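Local coordinates for protein phosphodiesterase (Salpingoeca rosetta, PDB 7CJ3) that is a membrane protein whose transmembrane domain has the bacteriorhodopsin-like, retinal-binding helical fold of microbial rhodopsins, at residues 228-233 and 263-268; 105-109 and 127-133. All blocks are in the same frame, centred on the assembly; numbering follows the deposited sequence.

Interaction 1: 228-233 and 263-268; sequences EIVMSW and AAKVGL. With RET (retinal), chain K.
Segments 228-233 and 263-268, on helices 219-233 and 250-277, run nearly antiparallel, 159° between their directions, with axes 9.0 Å apart at closest approach. They come together most tightly where S232 faces A264, their CA atoms 4.9 Å apart; one helical turn away E228 lies opposite G267. E228 is the knob, seated among A263, A264, G267 and L268. Its chain bends at chi2 (-86°) and lays the carboxylate over the C-terminal helix, OE1 3.3 Å from G267 CA and beside the carbonyl oxygens of A263 and A264. S232 OG donates to E228 O of its own helix at 2.6 Å, while its CB and OG both rest against A264. Water 1 joins the helices, taking the indole N-H of W233 and donating to A264 O. The W233 ring is sandwiched, with I229 CG2 over one face and the retinal methyl C20 over the other, 3.5 Å from CE2. The CB of K265 points away from 228-233, and its NZ is covalently bonded to C15 of retinal. Helices 128-149 and 178-207 pack on I229 and W233, while helix 58-81 packs on K265 and V266.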
ATOM      1  N   GLU B 228       3.198 -17.478  -5.100  1.00 21.39           N
ATOM      2  CA  GLU B 228       3.374 -16.029  -4.857  1.00 23.49           C
ATOM      3  C   GLU B 228       4.867 -15.669  -4.950  1.00 24.56           C
ATOM      4  O   GLU B 228       5.175 -14.660  -5.627  1.00 24.07           O
ATOM      5  CB  GLU B 228       2.802 -15.663  -3.495  1.00 26.07           C
ATOM      6  CG  GLU B 228       2.585 -14.175  -3.299  1.00 27.74           C
ATOM      7  CD  GLU B 228       3.763 -13.349  -2.812  1.00 28.49           C
ATOM      8  OE1 GLU B 228       3.697 -12.138  -3.076  1.00 33.37           O
ATOM      9  OE2 GLU B 228       4.723 -13.872  -2.179  1.00 27.46           O
ATOM     10  N   ILE B 229       5.731 -16.462  -4.287  1.00 21.94           N
ATOM     11  CA  ILE B 229       7.194 -16.240  -4.136  1.00 21.30           C
ATOM     12  C   ILE B 229       7.852 -16.315  -5.520  1.00 21.59           C
ATOM     13  O   ILE B 229       8.646 -15.412  -5.876  1.00 18.38           O
ATOM     14  CB  ILE B 229       7.754 -17.249  -3.106  1.00 23.04           C
ATOM     15  CG1 ILE B 229       7.255 -16.890  -1.696  1.00 25.49           C
ATOM     16  CG2 ILE B 229       9.282 -17.338  -3.137  1.00 22.55           C
ATOM     17  CD1 ILE B 229       7.326 -18.010  -0.702  1.00 25.21           C
ATOM     18  N   VAL B 230       7.470 -17.316  -6.309  1.00 22.57           N
ATOM     19  CA  VAL B 230       7.989 -17.547  -7.685  1.00 24.17           C
ATOM     20  C   VAL B 230       7.574 -16.371  -8.585  1.00 24.81           C
ATOM     21  O   VAL B 230       8.441 -15.834  -9.318  1.00 22.88           O
ATOM     22  CB  VAL B 230       7.512 -18.907  -8.222  1.00 26.94           C
ATOM     23  CG1 VAL B 230       7.820 -19.080  -9.715  1.00 27.43           C
ATOM     24  CG2 VAL B 230       8.111 -20.054  -7.415  1.00 28.21           C
ATOM     25  N   MET B 231       6.311 -15.948  -8.530  1.00 24.81           N
ATOM     26  CA  MET B 231       5.850 -14.873  -9.431  1.00 27.58           C
ATOM     27  C   MET B 231       6.584 -13.591  -9.045  1.00 25.52           C
ATOM     28  O   MET B 231       7.289 -13.042  -9.916  1.00 28.31           O
ATOM     29  CB  MET B 231       4.327 -14.716  -9.364  1.00 37.82           C
ATOM     30  CG  MET B 231       3.735 -13.412  -9.849  1.00 45.92           C
ATOM     31  SD  MET B 231       3.333 -13.396 -11.630  1.00 63.85           S
ATOM     32  CE  MET B 231       3.780 -11.722 -12.110  1.00 57.61           C
ATOM     33  N   SER B 232       6.503 -13.185  -7.771  1.00 23.14           N
ATOM     34  CA  SER B 232       7.005 -11.882  -7.254  1.00 21.53           C
ATOM     35  C   SER B 232       8.537 -11.799  -7.294  1.00 22.29           C
ATOM     36  O   SER B 232       9.036 -10.827  -7.822  1.00 19.24           O
ATOM     37  CB  SER B 232       6.483 -11.622  -5.872  1.00 20.47           C
ATOM     38  OG  SER B 232       6.785 -12.683  -4.986  1.00 20.51           O
ATOM     39  N   TRP B 233       9.253 -12.790  -6.758  1.00 24.88           N
ATOM     40  CA  TRP B 233      10.723 -12.729  -6.552  1.00 25.29           C
ATOM     41  C   TRP B 233      11.436 -12.739  -7.900  1.00 26.28           C
ATOM     42  O   TRP B 233      12.587 -12.263  -7.974  1.00 29.90           O
ATOM     43  CB  TRP B 233      11.231 -13.902  -5.713  1.00 25.96           C
ATOM     44  CG  TRP B 233      10.897 -13.873  -4.254  1.00 28.40           C
ATOM     45  CD1 TRP B 233       9.762 -13.411  -3.650  1.00 29.76           C
ATOM     46  CD2 TRP B 233      11.714 -14.411  -3.203  1.00 28.25           C
ATOM     47  NE1 TRP B 233       9.825 -13.615  -2.295  1.00 29.27           N
ATOM     48  CE2 TRP B 233      11.010 -14.223  -1.995  1.00 28.95           C
ATOM     49  CE3 TRP B 233      12.955 -15.052  -3.175  1.00 26.79           C
ATOM     50  CZ2 TRP B 233      11.519 -14.654  -0.772  1.00 31.22           C
ATOM     51  CZ3 TRP B 233      13.461 -15.466  -1.965  1.00 26.76           C
ATOM     52  CH2 TRP B 233      12.748 -15.268  -0.783  1.00 28.91           C
ATOM     53  N   ALA B 263       5.052  -6.056  -3.510  1.00 18.73           N
ATOM     54  CA  ALA B 263       4.238  -7.208  -3.943  1.00 19.85           C
ATOM     55  C   ALA B 263       4.744  -8.461  -3.226  1.00 23.22           C
ATOM     56  O   ALA B 263       3.921  -9.131  -2.590  1.00 29.37           O
ATOM     57  CB  ALA B 263       4.316  -7.369  -5.436  1.00 19.81           C
ATOM     58  N   ALA B 264       6.048  -8.750  -3.300  1.00 23.79           N
ATOM     59  CA  ALA B 264       6.643  -9.977  -2.731  1.00 25.31           C
ATOM     60  C   ALA B 264       6.235 -10.120  -1.267  1.00 27.24           C
ATOM     61  O   ALA B 264       5.852 -11.251  -0.863  1.00 28.91           O
ATOM     62  CB  ALA B 264       8.144  -9.952  -2.862  1.00 26.54           C
ATOM     63  N   LYS B 265       6.295  -9.023  -0.508  1.00 29.10           N
ATOM     64  CA  LYS B 265       6.091  -9.031   0.964  1.00 33.16           C
ATOM     65  C   LYS B 265       4.598  -9.012   1.299  1.00 31.95           C
ATOM     66  O   LYS B 265       4.177  -9.891   2.063  1.00 32.29           O
ATOM     67  CB  LYS B 265       6.903  -7.901   1.603  1.00 34.20           C
ATOM     68  CG  LYS B 265       8.382  -8.058   1.267  1.00 36.43           C
ATOM     69  CD  LYS B 265       9.296  -7.269   2.148  1.00 42.57           C
ATOM     70  CE  LYS B 265      10.711  -7.790   2.198  1.00 43.87           C
ATOM     71  NZ  LYS B 265      11.398  -7.611   0.905  1.00 46.75           N
ATOM     72  N   VAL B 266       3.799  -8.082   0.780  1.00 30.64           N
ATOM     73  CA  VAL B 266       2.387  -7.948   1.260  1.00 34.74           C
ATOM     74  C   VAL B 266       1.551  -9.104   0.711  1.00 36.07           C
ATOM     75  O   VAL B 266       0.490  -9.426   1.311  1.00 35.23           O
ATOM     76  CB  VAL B 266       1.762  -6.608   0.881  1.00 33.37           C
ATOM     77  CG1 VAL B 266       2.575  -5.452   1.464  1.00 33.82           C
ATOM     78  CG2 VAL B 266       1.604  -6.498  -0.630  1.00 33.82           C
ATOM     79  N   GLY B 267       2.006  -9.689  -0.394  1.00 35.45           N
ATOM     80  CA  GLY B 267       1.447 -10.932  -0.937  1.00 34.66           C
ATOM     81  C   GLY B 267       1.356 -12.009   0.126  1.00 34.73           C
ATOM     82  O   GLY B 267       0.336 -12.693   0.135  1.00 38.56           O
ATOM     83  N   LEU B 268       2.376 -12.156   0.987  1.00 35.55           N
ATOM     84  CA  LEU B 268       2.451 -13.209   2.045  1.00 34.65           C
ATOM     85  C   LEU B 268       1.443 -12.900   3.151  1.00 37.65           C
ATOM     86  O   LEU B 268       0.821 -13.855   3.656  1.00 43.99           O
ATOM     87  CB  LEU B 268       3.858 -13.284   2.654  1.00 30.90           C
ATOM     88  CG  LEU B 268       4.987 -13.823   1.775  1.00 29.96           C
ATOM     89  CD1 LEU B 268       6.225 -14.103   2.636  1.00 30.40           C
ATOM     90  CD2 LEU B 268       4.585 -15.094   1.041  1.00 28.58           C
TER
HETATM   91  C1  RET K 401      19.558 -10.245  -8.064  1.00 29.15           C
HETATM   92  C2  RET K 401      20.907 -10.326  -8.781  1.00 29.76           C
HETATM   93  C3  RET K 401      20.864 -11.017 -10.070  1.00 31.07           C
HETATM   94  C4  RET K 401      20.305 -12.415  -9.920  1.00 31.92           C
HETATM   95  C5  RET K 401      19.216 -12.567  -8.894  1.00 32.09           C
HETATM   96  C6  RET K 401      18.768 -11.550  -8.118  1.00 30.22           C
HETATM   97  C7  RET K 401      17.556 -11.754  -7.311  1.00 32.56           C
HETATM   98  C8  RET K 401      16.995 -10.921  -6.348  1.00 39.48           C
HETATM   99  C9  RET K 401      15.960 -11.226  -5.416  1.00 42.18           C
HETATM  100  C10 RET K 401      15.507 -10.298  -4.445  1.00 42.36           C
HETATM  101  C11 RET K 401      14.393 -10.390  -3.602  1.00 41.48           C
HETATM  102  C12 RET K 401      13.861  -9.451  -2.726  1.00 38.01           C
HETATM  103  C13 RET K 401      12.768  -9.607  -1.857  1.00 39.26           C
HETATM  104  C14 RET K 401      12.424  -8.602  -0.971  1.00 43.06           C
HETATM  105  C15 RET K 401      11.710  -8.781   0.290  1.00 47.16           C
HETATM  106  C16 RET K 401      19.912  -9.878  -6.612  1.00 27.63           C
HETATM  107  C17 RET K 401      18.754  -9.090  -8.690  1.00 28.35           C
HETATM  108  C18 RET K 401      18.696 -13.988  -8.840  1.00 32.07           C
HETATM  109  C19 RET K 401      15.276 -12.559  -5.430  1.00 43.11           C
HETATM  110  C20 RET K 401      11.980 -10.879  -1.942  1.00 38.26           C
HETATM  111  O   HOH W   1       7.302 -13.655  -0.832  1.00 27.11           O

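Interaction 2: 105-109 and 127-133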
ATOM      1  N   SER B 105      14.057   1.261   5.280  1.00 18.28           N
ATOM      2  CA  SER B 105      15.131   1.258   4.252  1.00 19.42           C
ATOM      3  C   SER B 105      14.678   2.207   3.144  1.00 18.66           C
ATOM      4  O   SER B 105      15.477   3.055   2.690  1.00 16.36           O
ATOM      5  CB  SER B 105      15.504  -0.106   3.736  1.00 19.37           C
ATOM      6  OG  SER B 105      15.123  -1.116   4.658  1.00 21.50           O
ATOM      7  N   TYR B 106      13.412   2.121   2.756  1.00 18.73           N
ATOM      8  CA  TYR B 106      12.901   2.944   1.632  1.00 19.18           C
ATOM      9  C   TYR B 106      12.808   4.411   2.078  1.00 17.79           C
ATOM     10  O   TYR B 106      13.181   5.263   1.255  1.00 17.66           O
ATOM     11  CB  TYR B 106      11.621   2.317   1.077  1.00 19.78           C
ATOM     12  CG  TYR B 106      11.883   1.225   0.068  1.00 19.15           C
ATOM     13  CD1 TYR B 106      12.355   1.526  -1.201  1.00 18.60           C
ATOM     14  CD2 TYR B 106      11.642  -0.109   0.369  1.00 19.28           C
ATOM     15  CE1 TYR B 106      12.580   0.531  -2.145  1.00 19.43           C
ATOM     16  CE2 TYR B 106      11.868  -1.117  -0.566  1.00 19.37           C
ATOM     17  CZ  TYR B 106      12.336  -0.803  -1.839  1.00 18.57           C
ATOM     18  OH  TYR B 106      12.577  -1.801  -2.756  1.00 14.86           O
ATOM     19  N   LEU B 107      12.396   4.692   3.327  1.00 17.09           N
ATOM     20  CA  LEU B 107      12.354   6.075   3.890  1.00 17.19           C
ATOM     21  C   LEU B 107      13.744   6.700   3.766  1.00 16.29           C
ATOM     22  O   LEU B 107      13.828   7.855   3.327  1.00 14.46           O
ATOM     23  CB  LEU B 107      11.902   6.056   5.358  1.00 17.59           C
ATOM     24  CG  LEU B 107      11.893   7.416   6.071  1.00 17.66           C
ATOM     25  CD1 LEU B 107      11.088   8.456   5.325  1.00 17.61           C
ATOM     26  CD2 LEU B 107      11.303   7.318   7.462  1.00 17.73           C
ATOM     27  N   SER B 108      14.771   5.931   4.140  1.00 16.93           N
ATOM     28  CA  SER B 108      16.217   6.283   4.109  1.00 17.91           C
ATOM     29  C   SER B 108      16.647   6.714   2.702  1.00 18.11           C
ATOM     30  O   SER B 108      17.220   7.814   2.536  1.00 17.24           O
ATOM     31  CB  SER B 108      17.006   5.095   4.618  1.00 19.42           C
ATOM     32  OG  SER B 108      16.737   4.875   5.989  1.00 21.33           O
ATOM     33  N   MET B 109      16.336   5.878   1.712  1.00 19.31           N
ATOM     34  CA  MET B 109      16.668   6.085   0.282  1.00 21.00           C
ATOM     35  C   MET B 109      16.057   7.385  -0.256  1.00 22.51           C
ATOM     36  O   MET B 109      16.770   8.112  -0.999  1.00 26.11           O
ATOM     37  CB  MET B 109      16.232   4.861  -0.524  1.00 22.09           C
ATOM     38  CG  MET B 109      17.182   3.654  -0.251  1.00 24.79           C
ATOM     39  SD  MET B 109      16.762   2.141  -1.091  1.00 26.44           S
ATOM     40  CE  MET B 109      16.786   2.644  -2.796  1.00 25.54           C
ATOM     41  N   TRP B 127      22.250   0.698  -5.248  1.00 30.22           N
ATOM     42  CA  TRP B 127      21.753   1.079  -3.906  1.00 26.88           C
ATOM     43  C   TRP B 127      22.074  -0.060  -2.941  1.00 26.62           C
ATOM     44  O   TRP B 127      21.327  -1.099  -2.962  1.00 26.35           O
ATOM     45  CB  TRP B 127      20.261   1.348  -3.959  1.00 25.13           C
ATOM     46  CG  TRP B 127      19.837   2.453  -4.876  1.00 25.37           C
ATOM     47  CD1 TRP B 127      18.859   2.383  -5.831  1.00 27.09           C
ATOM     48  CD2 TRP B 127      20.288   3.820  -4.877  1.00 26.35           C
ATOM     49  NE1 TRP B 127      18.682   3.601  -6.428  1.00 26.30           N
ATOM     50  CE2 TRP B 127      19.552   4.498  -5.876  1.00 27.05           C
ATOM     51  CE3 TRP B 127      21.222   4.545  -4.129  1.00 25.40           C
ATOM     52  CZ2 TRP B 127      19.740   5.856  -6.154  1.00 29.07           C
ATOM     53  CZ3 TRP B 127      21.412   5.882  -4.419  1.00 25.14           C
ATOM     54  CH2 TRP B 127      20.671   6.538  -5.401  1.00 26.50           C
ATOM     55  N   LEU B 128      23.114   0.132  -2.109  1.00 24.24           N
ATOM     56  CA  LEU B 128      23.579  -0.883  -1.126  1.00 23.41           C
ATOM     57  C   LEU B 128      22.527  -1.061  -0.018  1.00 22.35           C
ATOM     58  O   LEU B 128      22.450  -2.151   0.611  1.00 19.78           O
ATOM     59  CB  LEU B 128      24.914  -0.381  -0.583  1.00 25.21           C
ATOM     60  CG  LEU B 128      26.069  -0.440  -1.594  1.00 26.06           C
ATOM     61  CD1 LEU B 128      27.234   0.461  -1.175  1.00 25.44           C
ATOM     62  CD2 LEU B 128      26.536  -1.882  -1.778  1.00 26.36           C
ATOM     63  N   MET B 129      21.702  -0.039   0.190  1.00 22.24           N
ATOM     64  CA  MET B 129      20.596  -0.069   1.190  1.00 22.96           C
ATOM     65  C   MET B 129      19.506  -1.057   0.742  1.00 19.30           C
ATOM     66  O   MET B 129      19.089  -1.877   1.575  1.00 17.62           O
ATOM     67  CB  MET B 129      20.007   1.327   1.417  1.00 25.94           C
ATOM     68  CG  MET B 129      18.946   1.369   2.502  1.00 29.33           C
ATOM     69  SD  MET B 129      19.541   1.023   4.170  1.00 33.87           S
ATOM     70  CE  MET B 129      20.038   2.694   4.588  1.00 37.02           C
ATOM     71  N   ARG B 130      19.103  -1.035  -0.529  1.00 17.79           N
ATOM     72  CA  ARG B 130      18.148  -2.046  -1.059  1.00 17.29           C
ATOM     73  C   ARG B 130      18.758  -3.442  -0.872  1.00 18.66           C
ATOM     74  O   ARG B 130      18.072  -4.294  -0.261  1.00 18.39           O
ATOM     75  CB  ARG B 130      17.733  -1.792  -2.502  1.00 15.58           C
ATOM     76  CG  ARG B 130      16.587  -2.694  -2.951  1.00 16.00           C
ATOM     77  CD  ARG B 130      15.884  -2.184  -4.209  1.00 15.89           C
ATOM     78  NE  ARG B 130      16.840  -1.814  -5.244  1.00 15.40           N
ATOM     79  CZ  ARG B 130      16.655  -0.856  -6.156  1.00 16.74           C
ATOM     80  NH1 ARG B 130      15.509  -0.180  -6.226  1.00 18.61           N
ATOM     81  NH2 ARG B 130      17.610  -0.593  -7.025  1.00 16.46           N
ATOM     82  N   TYR B 131      20.002  -3.651  -1.308  1.00 18.04           N
ATOM     83  CA  TYR B 131      20.709  -4.949  -1.131  1.00 18.69           C
ATOM     84  C   TYR B 131      20.753  -5.315   0.366  1.00 17.71           C
ATOM     85  O   TYR B 131      20.413  -6.474   0.696  1.00 19.52           O
ATOM     86  CB  TYR B 131      22.088  -4.913  -1.802  1.00 19.82           C
ATOM     87  CG  TYR B 131      22.073  -5.163  -3.290  1.00 20.57           C
ATOM     88  CD1 TYR B 131      21.846  -6.447  -3.809  1.00 20.93           C
ATOM     89  CD2 TYR B 131      22.315  -4.138  -4.195  1.00 20.97           C
ATOM     90  CE1 TYR B 131      21.835  -6.695  -5.173  1.00 20.16           C
ATOM     91  CE2 TYR B 131      22.323  -4.369  -5.566  1.00 21.14           C
ATOM     92  CZ  TYR B 131      22.082  -5.648  -6.060  1.00 21.83           C
ATOM     93  OH  TYR B 131      22.096  -5.874  -7.414  1.00 22.73           O
ATOM     94  N   ALA B 132      21.067  -4.367   1.254  1.00 16.19           N
ATOM     95  CA  ALA B 132      21.071  -4.582   2.722  1.00 16.42           C
ATOM     96  C   ALA B 132      19.711  -5.049   3.227  1.00 16.49           C
ATOM     97  O   ALA B 132      19.647  -6.043   3.939  1.00 17.40           O
ATOM     98  CB  ALA B 132      21.490  -3.315   3.428  1.00 17.27           C
ATOM     99  N   GLU B 133      18.650  -4.320   2.908  1.00 17.88           N
ATOM    100  CA  GLU B 133      17.246  -4.735   3.176  1.00 19.06           C
ATOM    101  C   GLU B 133      16.994  -6.192   2.720  1.00 20.17           C
ATOM    102  O   GLU B 133      16.494  -7.019   3.522  1.00 17.42           O
ATOM    103  CB  GLU B 133      16.317  -3.795   2.411  1.00 19.30           C
ATOM    104  CG  GLU B 133      14.856  -4.149   2.589  1.00 21.57           C
ATOM    105  CD  GLU B 133      14.011  -4.091   1.326  1.00 23.45           C
ATOM    106  OE1 GLU B 133      14.297  -3.239   0.455  1.00 22.76           O
ATOM    107  OE2 GLU B 133      13.069  -4.908   1.224  1.00 26.24           O
TER
HETATM  108  O   HOH W   2      13.201  -0.994  -5.380  1.00 18.14           O
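This contact joins two neighbouring transmembrane helices of the bacteriorhodopsin-like bundle, 86-111 and 128-149, and runs from the N-terminal end of the latter towards the site where retinal is attached. The short segments are almost exactly antiparallel, at 177°, with axes 9.7 Å apart. M109 reaches across to W127, the N-cap residue of its helix, in a Met-aromatic contact: the methyl CE sits over the face of the five-membered ring as a CH-pi donor, 3.9 Å from its centroid, while SD lies oblique to the ring. The bend at chi3 (58°) turns that methyl onto the face of the indole. The side chains of M109 and M129 pass alongside one another, heading opposite ways, CG to CG 4.0 Å. M129 then folds over so that its own CE meets S108 CB at 3.9 Å, and its CG packs on S105 CB. Further along, S105 OG lies against the aliphatic part of E133 but gives its hydrogen bond to V101 O.

On the polar flank, E133 OE1 approaches Y106 CE2 at 3.4 Å, with carboxylate and ring planes 60° apart. Water 2, in the plane of the Y106 ring, donates to its OH at 2.8 Å and accepts from R130 NH1. The same hydroxyl is hydrogen-bonded to D261, and R130 forms a salt bridge with E254, so both groups are tied to helix 250-277. Helix 58-81 packs Y62 against Y106 and M109, and helix 17-41 brings W32 against S108 and M129.

How the interactions relate
The centres of the two contacts lie 19 Å apart within one bacteriorhodopsin-like helical bundle, and they come in series along the chain: interaction 2, on helices 86-111 and 128-149, closes before interaction 1, on helices 219-233 and 250-277, opens. They nevertheless meet at the attachment point of retinal, where K265 NZ of interaction 1 forms a salt bridge, weak as a hydrogen bond, with E133 OE2 of interaction 2 at 3.2 Å. D261 connects them a second time, hydrogen-bonded to both K265 NZ and Y106 OH. The lysine that carries retinal is thus flanked by acids from two helices, an arrangement consistent with the counterion site of a protonated Schiff base in microbial rhodopsins.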